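Local atomic coordinates of dihydrofolate reductase (Moritella profunda, PDB entry 2ZZA), a protein that catalyses the NADPH-dependent reduction of 7,8-dihydrofolate to tetrahydrofolate, a step probably needed for making glycine, purines and DNA precursors. Residues S4-L9 with R111-H116; I101-L106 with W126-E131; E137-S142 with Y153-L158. All blocks are in the same frame, centred on the assembly; numbering follows the deposited sequence.

Contact 1 pairs two central strands of the main sheet; strand 4-9 reaches both the folate pterin and the nicotinamide, and 111-116 reaches the pterin through Thr115. Contact 2, whose centre is about 10 Å from that of contact 1, packs a cofactor-binding helix on a loop at one face of this sheet; the hydroxyl of Tyr102 bonds to the backbone oxygen of Ile6 (OH to O 2.7 Å), next to both ligands. Contact 3 extends the same sheet outward as a hairpin, its centre about 9 Å from that of contact 1, through bonds such as Ser156 N to Leu114 O (2.6 Å). Contacts 2 and 3 lie about 18 Å apart between centres and meet where Tyr130 packs on Leu158.

Contact 1. Residues S4-L9 with R111-H116; sequences SMIAAL and RLYLTH. With FOL (folic acid), chain D.
Ile6 slants across Tyr113 on one face of the sheet, their CB atoms 3.7 Å apart, with CG1 of Ile6 also lying against CB of Tyr113. On the other face Met5 runs alongside Leu112: Met5 CB lies 3.7 Å from Leu112 CD2, and the bend at the thioether (chi3 -58°) folds CE back onto the same methyl. Farther along, Leu9 crosses Leu114, methyl to methyl. Beneath these side chains the two strands run parallel, 10° apart, held by five backbone hydrogen bonds. Tyr113 N to Met5 O is the shortest at 2.7 Å, nearly straight and in the carbonyl plane, whereas Met5 N approaches Arg111 O tilted from that plane. At the ligand end Ala8 CB packs 3.4 Å from folate N3, and Ala7 CA comes within 3.5 Å of N1. Thr115 OG1 lies 3.8 Å from folate NA2 and bonds to Glu28, which itself bonds to the folate, so that Thr115 both lines the pocket and helps to position the glutamate. At the far end Ser4 CB meets the Tyr113 ring edge at CE1 (3.5 Å). Ser4 OG, Tyr113 OH and the Arg111 guanidinium all converge on one carboxylate oxygen of Glu92, the arginine as a salt bridge. In the dihydrofolate reductase fold these strands are flanked by 92-95 beside 4-9 and 153-160 beside 111-116, while helix 26-36 packs over Ile6 and Tyr113.

Contact 2. Residues I101-L106 with W126-E131; sequences IYNQCL and WFPDYE. With NAP (NADP nicotinamide-adenine-dinucleotide phosphate), chain C.
Phe127 drives its edge into the face of Tyr102: CE1 stands 3.5 Å above the centre of the tyrosine ring, with the planes at 56° in an edge-to-face pair. The Phe127 CG lies opposite its backbone N (chi1 -169°), and this turns the ring back toward the helix. Pro128 packs beside it, its CD 3.4 Å from Tyr102 CB, while its CB meets Leu106 CD2 (3.6 Å). That leucine slides past the proline in the reverse direction, and its other methyl, CD1, rests on CB of Tyr130. No direct hydrogen bond joins the two segments; instead a water accepts from Asn103 ND2 (2.6 Å) and donates to Trp126 O. Residues 126-131 run from the end of the short strand 125-126 toward strand 135-143, in the region known as the FG loop of the dihydrofolate reductase fold, and helix 99-105 is the one that follows the cofactor-binding Gly98. The hydroxyl of Tyr102 bonds to Ile6 O and sits 3.1 Å from nicotinamide C4N, the carbon that exchanges hydride in this enzyme family; C4N lies near the plane of the tyrosine ring, at its edge. Replacing Tyr102 by an alanine would probably leave the Phe127 edge without its aromatic face and Ile6 O without this hydroxyl, opening a gap beside the nicotinamide. Farther along the helix Gln104 grips the adenine with two bonds: NE2 gives to N7A (2.9 Å, 168° at the hydrogen), and OE1 accepts from N6A at 3.0 Å. Thr100 O takes a further bond from Gln104 NE2, which fixes the amide's rotation. Behind the aromatic pair, Ala7 and Ile15 back both rings, and Arg13 bonds to Phe127 O.

Contact 3. Residues E137-S142 with Y153-L158; sequences EIEHES and YRFSLL
Strands 137-142 and 153-158 run antiparallel, their axes at 174° and 4.6 Å apart, as the two arms of a beta hairpin that ends the main sheet. A classic beta bulge interrupts the pairing: Ile138 and Glu139 together face Leu157. Ile138 N donates almost straight to Leu157 O (2.6 Å), whereas Leu157 N reaches Glu139 O from above the carbonyl plane. Beyond the bulge Glu141 and Phe155 form a regular hydrogen-bonded pair. On the face of Glu139 and Leu157 the two side chains lie alongside, pointing the same way, with Glu139 CG 3.7 Å from Leu157 CD2. Phe155 shares this face and packs on Leu31 of helix 26-36. Inward, strand 153-160 pairs with 111-117, leaving 135-143 as the outermost strand. On the face of Glu137 and Ser156, Leu158 CD2 touches Glu137 CB, and the aliphatic part of Arg154 runs past Ser142 OG. Arg154 NH1 stays 4.1 Å from Glu137 OE2, beyond salt-bridge range, though its charge is likely to favour an ionised carboxylate. The extended Glu137 chain, its CG anti to the backbone N (chi1 -164°), carries OE2 over the neighbouring strand, where its anti lone pair accepts from Ser156 OG at 2.6 Å.

Contact 1. Residues S4-L9 with R111-H116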
loop_
_atom_site.group_PDB
_atom_site.type_symbol
_atom_site.label_atom_id
_atom_site.label_comp_id
_atom_site.label_asym_id
_atom_site.label_seq_id
_atom_site.Cartn_x
_atom_site.Cartn_y
_atom_site.Cartn_z
ATOM N N SER A 4 -1.463 -9.475 -1.505
ATOM C CA SER A 4 -1.925 -8.613 -0.428
ATOM C C SER A 4 -1.755 -7.162 -0.814
ATOM O O SER A 4 -0.874 -6.824 -1.600
ATOM C CB SER A 4 -1.122 -8.876 0.848
ATOM O OG SER A 4 -1.144 -10.245 1.195
ATOM N N MET A 5 -2.610 -6.305 -0.265
ATOM C CA MET A 5 -2.520 -4.881 -0.530
ATOM C C MET A 5 -2.511 -4.196 0.822
ATOM O O MET A 5 -3.292 -4.547 1.709
ATOM C CB MET A 5 -3.710 -4.389 -1.366
ATOM C CG MET A 5 -3.966 -5.204 -2.628
ATOM S SD MET A 5 -4.787 -4.293 -3.951
ATOM C CE MET A 5 -6.307 -3.762 -3.155
ATOM N N ILE A 6 -1.617 -3.226 0.980
ATOM C CA ILE A 6 -1.504 -2.494 2.228
ATOM C C ILE A 6 -1.667 -0.998 1.987
ATOM O O ILE A 6 -1.075 -0.435 1.062
ATOM C CB ILE A 6 -0.147 -2.799 2.925
ATOM C CG1 ILE A 6 0.006 -1.939 4.185
ATOM C CG2 ILE A 6 1.012 -2.597 1.948
ATOM C CD1 ILE A 6 1.086 -2.457 5.154
ATOM N N ALA A 7 -2.495 -0.363 2.812
ATOM C CA ALA A 7 -2.751 1.064 2.688
ATOM C C ALA A 7 -3.253 1.659 3.993
ATOM O O ALA A 7 -3.729 0.940 4.863
ATOM C CB ALA A 7 -3.781 1.310 1.596
ATOM N N ALA A 8 -3.142 2.982 4.109
ATOM C CA ALA A 8 -3.621 3.718 5.275
ATOM C C ALA A 8 -4.635 4.727 4.739
ATOM O O ALA A 8 -4.282 5.629 3.971
ATOM C CB ALA A 8 -2.467 4.436 5.970
ATOM N N LEU A 9 -5.899 4.559 5.127
ATOM C CA LEU A 9 -6.954 5.445 4.669
ATOM C C LEU A 9 -7.577 6.321 5.737
ATOM O O LEU A 9 -7.851 5.880 6.851
ATOM C CB LEU A 9 -8.088 4.660 3.996
ATOM C CG LEU A 9 -8.091 3.138 3.905
ATOM C CD1 LEU A 9 -9.386 2.700 3.236
ATOM C CD2 LEU A 9 -6.891 2.649 3.103
ATOM N N ARG A 111 -5.583 -10.525 0.687
ATOM C CA ARG A 111 -5.583 -9.858 1.979
ATOM C C ARG A 111 -5.447 -8.363 1.821
ATOM O O ARG A 111 -4.868 -7.882 0.855
ATOM C CB ARG A 111 -4.400 -10.313 2.829
ATOM C CG ARG A 111 -4.373 -11.752 3.220
ATOM C CD ARG A 111 -3.006 -12.042 3.795
ATOM N NE ARG A 111 -2.862 -13.415 4.250
ATOM C CZ ARG A 111 -1.688 -14.003 4.466
ATOM N NH1 ARG A 111 -0.557 -13.334 4.262
ATOM N NH2 ARG A 111 -1.643 -15.261 4.890
ATOM N N LEU A 112 -5.969 -7.635 2.798
ATOM C CA LEU A 112 -5.864 -6.194 2.810
ATOM C C LEU A 112 -5.294 -5.828 4.170
ATOM O O LEU A 112 -5.848 -6.208 5.198
ATOM C CB LEU A 112 -7.233 -5.535 2.627
ATOM C CG LEU A 112 -7.917 -5.693 1.266
ATOM C CD1 LEU A 112 -9.184 -4.832 1.218
ATOM C CD2 LEU A 112 -6.965 -5.279 0.162
ATOM N N TYR A 113 -4.156 -5.143 4.180
ATOM C CA TYR A 113 -3.562 -4.704 5.435
ATOM C C TYR A 113 -4.005 -3.254 5.510
ATOM O O TYR A 113 -3.365 -2.379 4.928
ATOM C CB TYR A 113 -2.034 -4.751 5.385
ATOM C CG TYR A 113 -1.411 -6.126 5.405
ATOM C CD1 TYR A 113 -1.576 -7.013 4.343
ATOM C CD2 TYR A 113 -0.594 -6.516 6.468
ATOM C CE1 TYR A 113 -0.929 -8.256 4.335
ATOM C CE2 TYR A 113 0.048 -7.751 6.473
ATOM C CZ TYR A 113 -0.119 -8.612 5.404
ATOM O OH TYR A 113 0.543 -9.819 5.406
ATOM N N LEU A 114 -5.097 -2.991 6.219
ATOM C CA LEU A 114 -5.608 -1.629 6.290
ATOM C C LEU A 114 -5.452 -0.908 7.613
ATOM O O LEU A 114 -5.699 -1.472 8.676
ATOM C CB LEU A 114 -7.092 -1.611 5.925
ATOM C CG LEU A 114 -7.529 -2.224 4.599
ATOM C CD1 LEU A 114 -9.052 -2.130 4.502
ATOM C CD2 LEU A 114 -6.863 -1.495 3.432
ATOM N N THR A 115 -5.047 0.353 7.531
ATOM C CA THR A 115 -4.928 1.194 8.709
ATOM C C THR A 115 -5.954 2.302 8.504
ATOM O O THR A 115 -5.871 3.067 7.539
ATOM C CB THR A 115 -3.549 1.837 8.835
ATOM O OG1 THR A 115 -2.568 0.829 9.110
ATOM C CG2 THR A 115 -3.556 2.858 9.969
ATOM N N HIS A 116 -6.945 2.371 9.384
ATOM C CA HIS A 116 -7.957 3.407 9.259
ATOM C C HIS A 116 -7.592 4.558 10.174
ATOM O O HIS A 116 -7.457 4.384 11.384
ATOM C CB HIS A 116 -9.340 2.866 9.619
ATOM C CG HIS A 116 -9.824 1.793 8.696
ATOM N ND1 HIS A 116 -9.703 0.450 8.985
ATOM C CD2 HIS A 116 -10.407 1.863 7.477
ATOM C CE1 HIS A 116 -10.192 -0.259 7.983
ATOM N NE2 HIS A 116 -10.624 0.574 7.056
HETATM N N1 FOL D . 0.411 1.862 3.955
HETATM C C2 FOL D . 0.289 2.235 5.237
HETATM N NA2 FOL D . -0.251 1.399 6.119
HETATM N N3 FOL D . 0.765 3.484 5.654
HETATM C C4 FOL D . 1.373 4.330 4.720
HETATM O O4 FOL D . 1.820 5.425 5.060
HETATM C C4A FOL D . 1.488 3.903 3.402
HETATM N N5 FOL D . 2.136 4.654 2.501
HETATM C C6 FOL D . 2.317 4.190 1.258
HETATM C C7 FOL D . 1.818 2.938 0.910
HETATM N N8 FOL D . 1.171 2.204 1.796
HETATM C C8A FOL D . 0.994 2.654 3.046
HETATM C C9 FOL D . 3.092 5.003 0.218
HETATM N N10 FOL D . 3.879 6.088 0.823
HETATM C C11 FOL D . 7.236 5.460 3.135
HETATM C C12 FOL D . 6.803 6.752 2.854
HETATM C C13 FOL D . 5.670 6.952 2.074
HETATM C C14 FOL D . 4.962 5.867 1.565
HETATM C C15 FOL D . 5.394 4.576 1.851
HETATM C C16 FOL D . 6.525 4.374 2.635
HETATM C C FOL D . 8.493 5.242 3.983
HETATM O O FOL D . 9.363 6.108 4.062
HETATM N N FOL D . 8.565 4.064 4.596
HETATM C CA FOL D . 9.708 3.672 5.436
HETATM C CB FOL D . 9.414 3.935 6.915
HETATM C CG FOL D . 9.378 5.429 7.245
HETATM C CD FOL D . 10.763 6.067 7.117
HETATM O OE1 FOL D . 11.734 5.296 6.961
HETATM O OE2 FOL D . 10.823 7.314 7.193
HETATM C CT FOL D . 9.958 2.176 5.240
HETATM O O1 FOL D . 8.980 1.488 4.874
HETATM O O2 FOL D . 11.115 1.756 5.463
#

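Contact 2. Residues I101-L106 with W126-E131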
loop_
_atom_site.group_PDB
_atom_site.type_symbol
_atom_site.label_atom_id
_atom_site.label_comp_id
_atom_site.label_asym_id
_atom_site.label_seq_id
_atom_site.Cartn_x
_atom_site.Cartn_y
_atom_site.Cartn_z
ATOM N N ILE A 101 -3.082 1.198 -8.767
ATOM C CA ILE A 101 -2.732 -0.203 -8.615
ATOM C C ILE A 101 -3.733 -0.908 -7.715
ATOM O O ILE A 101 -4.125 -2.051 -7.982
ATOM C CB ILE A 101 -1.317 -0.359 -8.039
ATOM C CG1 ILE A 101 -0.351 0.543 -8.812
ATOM C CG2 ILE A 101 -0.872 -1.808 -8.135
ATOM C CD1 ILE A 101 -0.311 0.279 -10.318
ATOM N N TYR A 102 -4.154 -0.230 -6.650
ATOM C CA TYR A 102 -5.142 -0.819 -5.750
ATOM C C TYR A 102 -6.397 -1.148 -6.561
ATOM O O TYR A 102 -6.978 -2.220 -6.414
ATOM C CB TYR A 102 -5.531 0.155 -4.633
ATOM C CG TYR A 102 -4.436 0.513 -3.655
ATOM C CD1 TYR A 102 -3.624 -0.470 -3.084
ATOM C CD2 TYR A 102 -4.268 1.835 -3.235
ATOM C CE1 TYR A 102 -2.675 -0.148 -2.115
ATOM C CE2 TYR A 102 -3.328 2.172 -2.270
ATOM C CZ TYR A 102 -2.537 1.180 -1.714
ATOM O OH TYR A 102 -1.600 1.527 -0.779
ATOM N N ASN A 103 -6.802 -0.213 -7.421
ATOM C CA ASN A 103 -7.994 -0.393 -8.257
ATOM C C ASN A 103 -7.918 -1.657 -9.109
ATOM O O ASN A 103 -8.844 -2.470 -9.130
ATOM C CB ASN A 103 -8.180 0.804 -9.197
ATOM C CG ASN A 103 -8.694 2.037 -8.485
ATOM O OD1 ASN A 103 -8.812 3.108 -9.084
ATOM N ND2 ASN A 103 -9.009 1.895 -7.211
ATOM N N GLN A 104 -6.802 -1.806 -9.814
ATOM C CA GLN A 104 -6.594 -2.941 -10.699
ATOM C C GLN A 104 -6.430 -4.265 -9.988
ATOM O O GLN A 104 -6.807 -5.306 -10.517
ATOM C CB GLN A 104 -5.364 -2.695 -11.568
ATOM C CG GLN A 104 -5.404 -1.387 -12.325
ATOM C CD GLN A 104 -4.128 -1.139 -13.090
ATOM O OE1 GLN A 104 -3.787 -1.887 -14.005
ATOM N NE2 GLN A 104 -3.406 -0.087 -12.716
ATOM N N CYS A 105 -5.870 -4.232 -8.786
ATOM C CA CYS A 105 -5.633 -5.465 -8.053
ATOM C C CYS A 105 -6.656 -5.855 -6.991
ATOM O O CYS A 105 -6.642 -6.990 -6.527
ATOM C CB CYS A 105 -4.236 -5.417 -7.432
ATOM S SG CYS A 105 -2.902 -5.246 -8.660
ATOM N N LEU A 106 -7.548 -4.937 -6.617
ATOM C CA LEU A 106 -8.538 -5.235 -5.584
ATOM C C LEU A 106 -9.283 -6.550 -5.798
ATOM O O LEU A 106 -9.422 -7.354 -4.872
ATOM C CB LEU A 106 -9.562 -4.101 -5.463
ATOM C CG LEU A 106 -10.673 -4.343 -4.424
ATOM C CD1 LEU A 106 -10.064 -4.483 -3.042
ATOM C CD2 LEU A 106 -11.676 -3.202 -4.446
ATOM N N TRP A 126 -8.073 8.015 -3.879
ATOM C CA TRP A 126 -8.836 7.233 -2.909
ATOM C C TRP A 126 -8.605 5.734 -3.039
ATOM O O TRP A 126 -8.326 5.229 -4.128
ATOM C CB TRP A 126 -10.335 7.502 -3.094
ATOM C CG TRP A 126 -10.768 8.895 -2.776
ATOM C CD1 TRP A 126 -11.362 9.326 -1.626
ATOM C CD2 TRP A 126 -10.622 10.051 -3.609
ATOM N NE1 TRP A 126 -11.596 10.680 -1.689
ATOM C CE2 TRP A 126 -11.150 11.150 -2.896
ATOM C CE3 TRP A 126 -10.097 10.266 -4.892
ATOM C CZ2 TRP A 126 -11.168 12.443 -3.422
ATOM C CZ3 TRP A 126 -10.117 11.551 -5.413
ATOM C CH2 TRP A 126 -10.648 12.623 -4.679
ATOM N N PHE A 127 -8.731 5.023 -1.923
ATOM C CA PHE A 127 -8.576 3.579 -1.937
ATOM C C PHE A 127 -9.867 3.038 -2.561
ATOM O O PHE A 127 -10.933 3.638 -2.406
ATOM C CB PHE A 127 -8.423 3.044 -0.509
ATOM C CG PHE A 127 -7.992 1.607 -0.443
ATOM C CD1 PHE A 127 -6.667 1.257 -0.662
ATOM C CD2 PHE A 127 -8.918 0.597 -0.185
ATOM C CE1 PHE A 127 -6.263 -0.080 -0.628
ATOM C CE2 PHE A 127 -8.527 -0.746 -0.149
ATOM C CZ PHE A 127 -7.195 -1.084 -0.372
ATOM N N PRO A 128 -9.794 1.910 -3.292
ATOM C CA PRO A 128 -11.029 1.387 -3.888
ATOM C C PRO A 128 -12.094 0.988 -2.859
ATOM O O PRO A 128 -11.802 0.829 -1.669
ATOM C CB PRO A 128 -10.539 0.201 -4.727
ATOM C CG PRO A 128 -9.262 -0.211 -4.047
ATOM C CD PRO A 128 -8.629 1.116 -3.714
ATOM N N ASP A 129 -13.328 0.834 -3.333
ATOM C CA ASP A 129 -14.461 0.462 -2.484
ATOM C C ASP A 129 -14.404 -1.040 -2.203
ATOM O O ASP A 129 -15.190 -1.822 -2.746
ATOM C CB ASP A 129 -15.776 0.819 -3.193
ATOM C CG ASP A 129 -16.988 0.698 -2.282
ATOM O OD1 ASP A 129 -18.129 0.796 -2.785
ATOM O OD2 ASP A 129 -16.802 0.509 -1.063
ATOM N N TYR A 130 -13.465 -1.434 -1.350
ATOM C CA TYR A 130 -13.268 -2.839 -0.997
ATOM C C TYR A 130 -14.477 -3.488 -0.340
ATOM O O TYR A 130 -14.620 -4.706 -0.376
ATOM C CB TYR A 130 -12.065 -2.987 -0.065
ATOM C CG TYR A 130 -12.240 -2.311 1.284
ATOM C CD1 TYR A 130 -12.072 -0.932 1.429
ATOM C CD2 TYR A 130 -12.584 -3.054 2.415
ATOM C CE1 TYR A 130 -12.238 -0.313 2.672
ATOM C CE2 TYR A 130 -12.758 -2.446 3.659
ATOM C CZ TYR A 130 -12.581 -1.078 3.781
ATOM O OH TYR A 130 -12.737 -0.483 5.014
ATOM N N GLU A 131 -15.343 -2.683 0.266
ATOM C CA GLU A 131 -16.518 -3.223 0.934
ATOM C C GLU A 131 -17.541 -3.814 -0.029
ATOM O O GLU A 131 -18.493 -4.464 0.394
ATOM C CB GLU A 131 -17.182 -2.150 1.802
ATOM C CG GLU A 131 -16.302 -1.659 2.945
ATOM C CD GLU A 131 -17.046 -0.765 3.921
ATOM O OE1 GLU A 131 -17.602 0.268 3.489
ATOM O OE2 GLU A 131 -17.074 -1.100 5.124
HETATM P PA NAP C . 0.011 5.286 -8.786
HETATM O O1A NAP C . -1.070 4.275 -8.753
HETATM O O2A NAP C . 1.085 5.085 -7.604
HETATM O O5B NAP C . 0.861 5.214 -10.149
HETATM C C5B NAP C . 0.195 5.370 -11.404
HETATM C C4B NAP C . 1.149 5.053 -12.556
HETATM O O4B NAP C . 1.638 3.704 -12.484
HETATM C C3B NAP C . 0.442 5.134 -13.908
HETATM O O3B NAP C . 0.359 6.505 -14.305
HETATM C C2B NAP C . 1.507 4.420 -14.736
HETATM O O2B NAP C . 2.676 5.237 -14.826
HETATM C C1B NAP C . 1.815 3.226 -13.830
HETATM N N9A NAP C . 0.846 2.132 -14.060
HETATM C C8A NAP C . -0.374 2.025 -13.536
HETATM N N7A NAP C . -0.930 0.884 -13.935
HETATM C C5A NAP C . -0.059 0.256 -14.719
HETATM C C6A NAP C . -0.063 -0.954 -15.400
HETATM N N6A NAP C . -1.117 -1.763 -15.337
HETATM N N1A NAP C . 1.019 -1.302 -16.112
HETATM C C2A NAP C . 2.078 -0.515 -16.171
HETATM N N3A NAP C . 2.117 0.643 -15.534
HETATM C C4A NAP C . 1.072 1.054 -14.804
HETATM O O3 NAP C . -0.491 6.816 -8.686
HETATM P PN NAP C . -1.797 7.303 -7.875
HETATM O O1N NAP C . -1.745 8.712 -8.320
HETATM O O2N NAP C . -2.763 6.295 -8.369
HETATM O O5D NAP C . -1.125 6.943 -6.457
HETATM C C5D NAP C . -0.257 7.876 -5.805
HETATM C C4D NAP C . -1.008 8.710 -4.765
HETATM O O4D NAP C . -1.491 7.783 -3.773
HETATM C C3D NAP C . -0.037 9.640 -4.034
HETATM O O3D NAP C . -0.726 10.722 -3.402
HETATM C C2D NAP C . 0.527 8.701 -2.973
HETATM O O2D NAP C . 1.040 9.443 -1.864
HETATM C C1D NAP C . -0.773 8.016 -2.548
HETATM N N1N NAP C . -0.551 6.761 -1.796
HETATM C C2N NAP C . -1.095 6.606 -0.514
HETATM C C3N NAP C . -0.964 5.391 0.148
HETATM C C7N NAP C . -1.580 5.202 1.537
HETATM O O7N NAP C . -1.691 4.081 2.029
HETATM N N7N NAP C . -1.992 6.318 2.134
HETATM C C4N NAP C . -0.294 4.337 -0.462
HETATM C C5N NAP C . 0.258 4.487 -1.730
HETATM C C6N NAP C . 0.132 5.698 -2.399
HETATM P P2B NAP C . 3.404 5.426 -16.247
HETATM O O1X NAP C . 4.861 5.645 -16.102
HETATM O O2X NAP C . 3.058 4.121 -17.122
HETATM O O3X NAP C . 2.652 6.670 -16.939
HETATM O O HOH W 1 -9.908 3.999 -5.935
#

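Contact 3. Residues E137-S142 with Y153-L158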
loop_
_atom_site.group_PDB
_atom_site.type_symbol
_atom_site.label_atom_id
_atom_site.label_comp_id
_atom_site.label_asym_id
_atom_site.label_seq_id
_atom_site.Cartn_x
_atom_site.Cartn_y
_atom_site.Cartn_z
ATOM N N GLU A 137 -12.166 -10.075 9.104
ATOM C CA GLU A 137 -11.004 -9.558 9.806
ATOM C C GLU A 137 -10.265 -10.653 10.569
ATOM O O GLU A 137 -10.862 -11.390 11.352
ATOM C CB GLU A 137 -11.429 -8.438 10.761
ATOM C CG GLU A 137 -10.275 -7.588 11.249
ATOM C CD GLU A 137 -10.730 -6.405 12.075
ATOM O OE1 GLU A 137 -11.281 -6.617 13.178
ATOM O OE2 GLU A 137 -10.535 -5.260 11.616
ATOM N N ILE A 138 -8.963 -10.747 10.324
ATOM C CA ILE A 138 -8.112 -11.746 10.962
ATOM C C ILE A 138 -7.366 -11.167 12.157
ATOM O O ILE A 138 -7.085 -11.874 13.125
ATOM C CB ILE A 138 -7.074 -12.300 9.962
ATOM C CG1 ILE A 138 -7.791 -12.980 8.799
ATOM C CG2 ILE A 138 -6.141 -13.275 10.657
ATOM C CD1 ILE A 138 -8.789 -14.029 9.237
ATOM N N GLU A 139 -7.024 -9.885 12.077
ATOM C CA GLU A 139 -6.313 -9.222 13.163
ATOM C C GLU A 139 -6.741 -7.774 13.221
ATOM O O GLU A 139 -7.298 -7.238 12.265
ATOM C CB GLU A 139 -4.795 -9.235 12.946
ATOM C CG GLU A 139 -4.180 -10.540 12.506
ATOM C CD GLU A 139 -2.661 -10.525 12.644
ATOM O OE1 GLU A 139 -2.046 -9.440 12.481
ATOM O OE2 GLU A 139 -2.081 -11.599 12.909
ATOM N N HIS A 140 -6.468 -7.138 14.351
ATOM C CA HIS A 140 -6.796 -5.736 14.513
ATOM C C HIS A 140 -6.126 -5.189 15.755
ATOM O O HIS A 140 -5.851 -5.926 16.704
ATOM C CB HIS A 140 -8.315 -5.544 14.595
ATOM C CG HIS A 140 -8.909 -5.929 15.912
ATOM N ND1 HIS A 140 -8.786 -5.147 17.042
ATOM C CD2 HIS A 140 -9.637 -7.011 16.279
ATOM C CE1 HIS A 140 -9.417 -5.730 18.047
ATOM N NE2 HIS A 140 -9.942 -6.862 17.611
ATOM N N GLU A 141 -5.837 -3.897 15.730
ATOM C CA GLU A 141 -5.227 -3.237 16.867
ATOM C C GLU A 141 -5.525 -1.756 16.748
ATOM O O GLU A 141 -5.387 -1.171 15.674
ATOM C CB GLU A 141 -3.715 -3.460 16.893
ATOM C CG GLU A 141 -3.048 -2.822 18.103
ATOM C CD GLU A 141 -3.480 -3.463 19.416
ATOM O OE1 GLU A 141 -2.855 -4.469 19.817
ATOM O OE2 GLU A 141 -4.452 -2.970 20.040
ATOM N N SER A 142 -5.957 -1.155 17.847
ATOM C CA SER A 142 -6.254 0.263 17.845
ATOM C C SER A 142 -5.077 1.002 18.447
ATOM O O SER A 142 -4.445 0.517 19.384
ATOM C CB SER A 142 -7.518 0.550 18.660
ATOM O OG SER A 142 -8.665 0.001 18.029
ATOM N N TYR A 153 -5.768 5.744 15.094
ATOM C CA TYR A 153 -5.884 4.885 13.924
ATOM C C TYR A 153 -6.057 3.440 14.358
ATOM O O TYR A 153 -5.713 3.067 15.478
ATOM C CB TYR A 153 -4.691 5.028 12.963
ATOM C CG TYR A 153 -3.317 4.774 13.545
ATOM C CD1 TYR A 153 -2.625 5.781 14.218
ATOM C CD2 TYR A 153 -2.692 3.541 13.385
ATOM C CE1 TYR A 153 -1.335 5.564 14.714
ATOM C CE2 TYR A 153 -1.409 3.313 13.876
ATOM C CZ TYR A 153 -0.737 4.330 14.537
ATOM O OH TYR A 153 0.536 4.115 15.016
ATOM N N ARG A 154 -6.602 2.631 13.463
ATOM C CA ARG A 154 -6.862 1.237 13.761
ATOM C C ARG A 154 -6.387 0.341 12.629
ATOM O O ARG A 154 -6.723 0.563 11.465
ATOM C CB ARG A 154 -8.367 1.063 14.003
ATOM C CG ARG A 154 -8.880 -0.361 14.066
ATOM C CD ARG A 154 -10.340 -0.372 14.537
ATOM N NE ARG A 154 -11.249 0.371 13.658
ATOM C CZ ARG A 154 -11.729 -0.096 12.508
ATOM N NH1 ARG A 154 -11.389 -1.309 12.092
ATOM N NH2 ARG A 154 -12.557 0.645 11.776
ATOM N N PHE A 155 -5.579 -0.657 12.973
ATOM C CA PHE A 155 -5.084 -1.595 11.978
ATOM C C PHE A 155 -6.076 -2.743 11.837
ATOM O O PHE A 155 -6.620 -3.230 12.824
ATOM C CB PHE A 155 -3.728 -2.168 12.379
ATOM C CG PHE A 155 -3.239 -3.232 11.448
ATOM C CD1 PHE A 155 -2.817 -2.907 10.160
ATOM C CD2 PHE A 155 -3.259 -4.569 11.830
ATOM C CE1 PHE A 155 -2.425 -3.901 9.262
ATOM C CE2 PHE A 155 -2.872 -5.570 10.944
ATOM C CZ PHE A 155 -2.455 -5.235 9.654
ATOM N N SER A 156 -6.290 -3.185 10.606
ATOM C CA SER A 156 -7.220 -4.266 10.337
ATOM C C SER A 156 -6.659 -5.160 9.234
ATOM O O SER A 156 -6.334 -4.686 8.149
ATOM C CB SER A 156 -8.569 -3.672 9.911
ATOM O OG SER A 156 -9.442 -4.650 9.374
ATOM N N LEU A 157 -6.521 -6.448 9.521
ATOM C CA LEU A 157 -6.028 -7.383 8.523
ATOM C C LEU A 157 -7.239 -8.145 8.021
ATOM O O LEU A 157 -7.847 -8.925 8.757
ATOM C CB LEU A 157 -5.010 -8.348 9.129
ATOM C CG LEU A 157 -4.390 -9.337 8.136
ATOM C CD1 LEU A 157 -3.686 -8.578 7.025
ATOM C CD2 LEU A 157 -3.412 -10.246 8.861
ATOM N N LEU A 158 -7.605 -7.893 6.771
ATOM C CA LEU A 158 -8.757 -8.544 6.179
ATOM C C LEU A 158 -8.318 -9.648 5.235
ATOM O O LEU A 158 -7.300 -9.530 4.550
ATOM C CB LEU A 158 -9.605 -7.526 5.416
ATOM C CG LEU A 158 -10.084 -6.293 6.186
ATOM C CD1 LEU A 158 -10.888 -5.407 5.248
ATOM C CD2 LEU A 158 -10.929 -6.707 7.370
#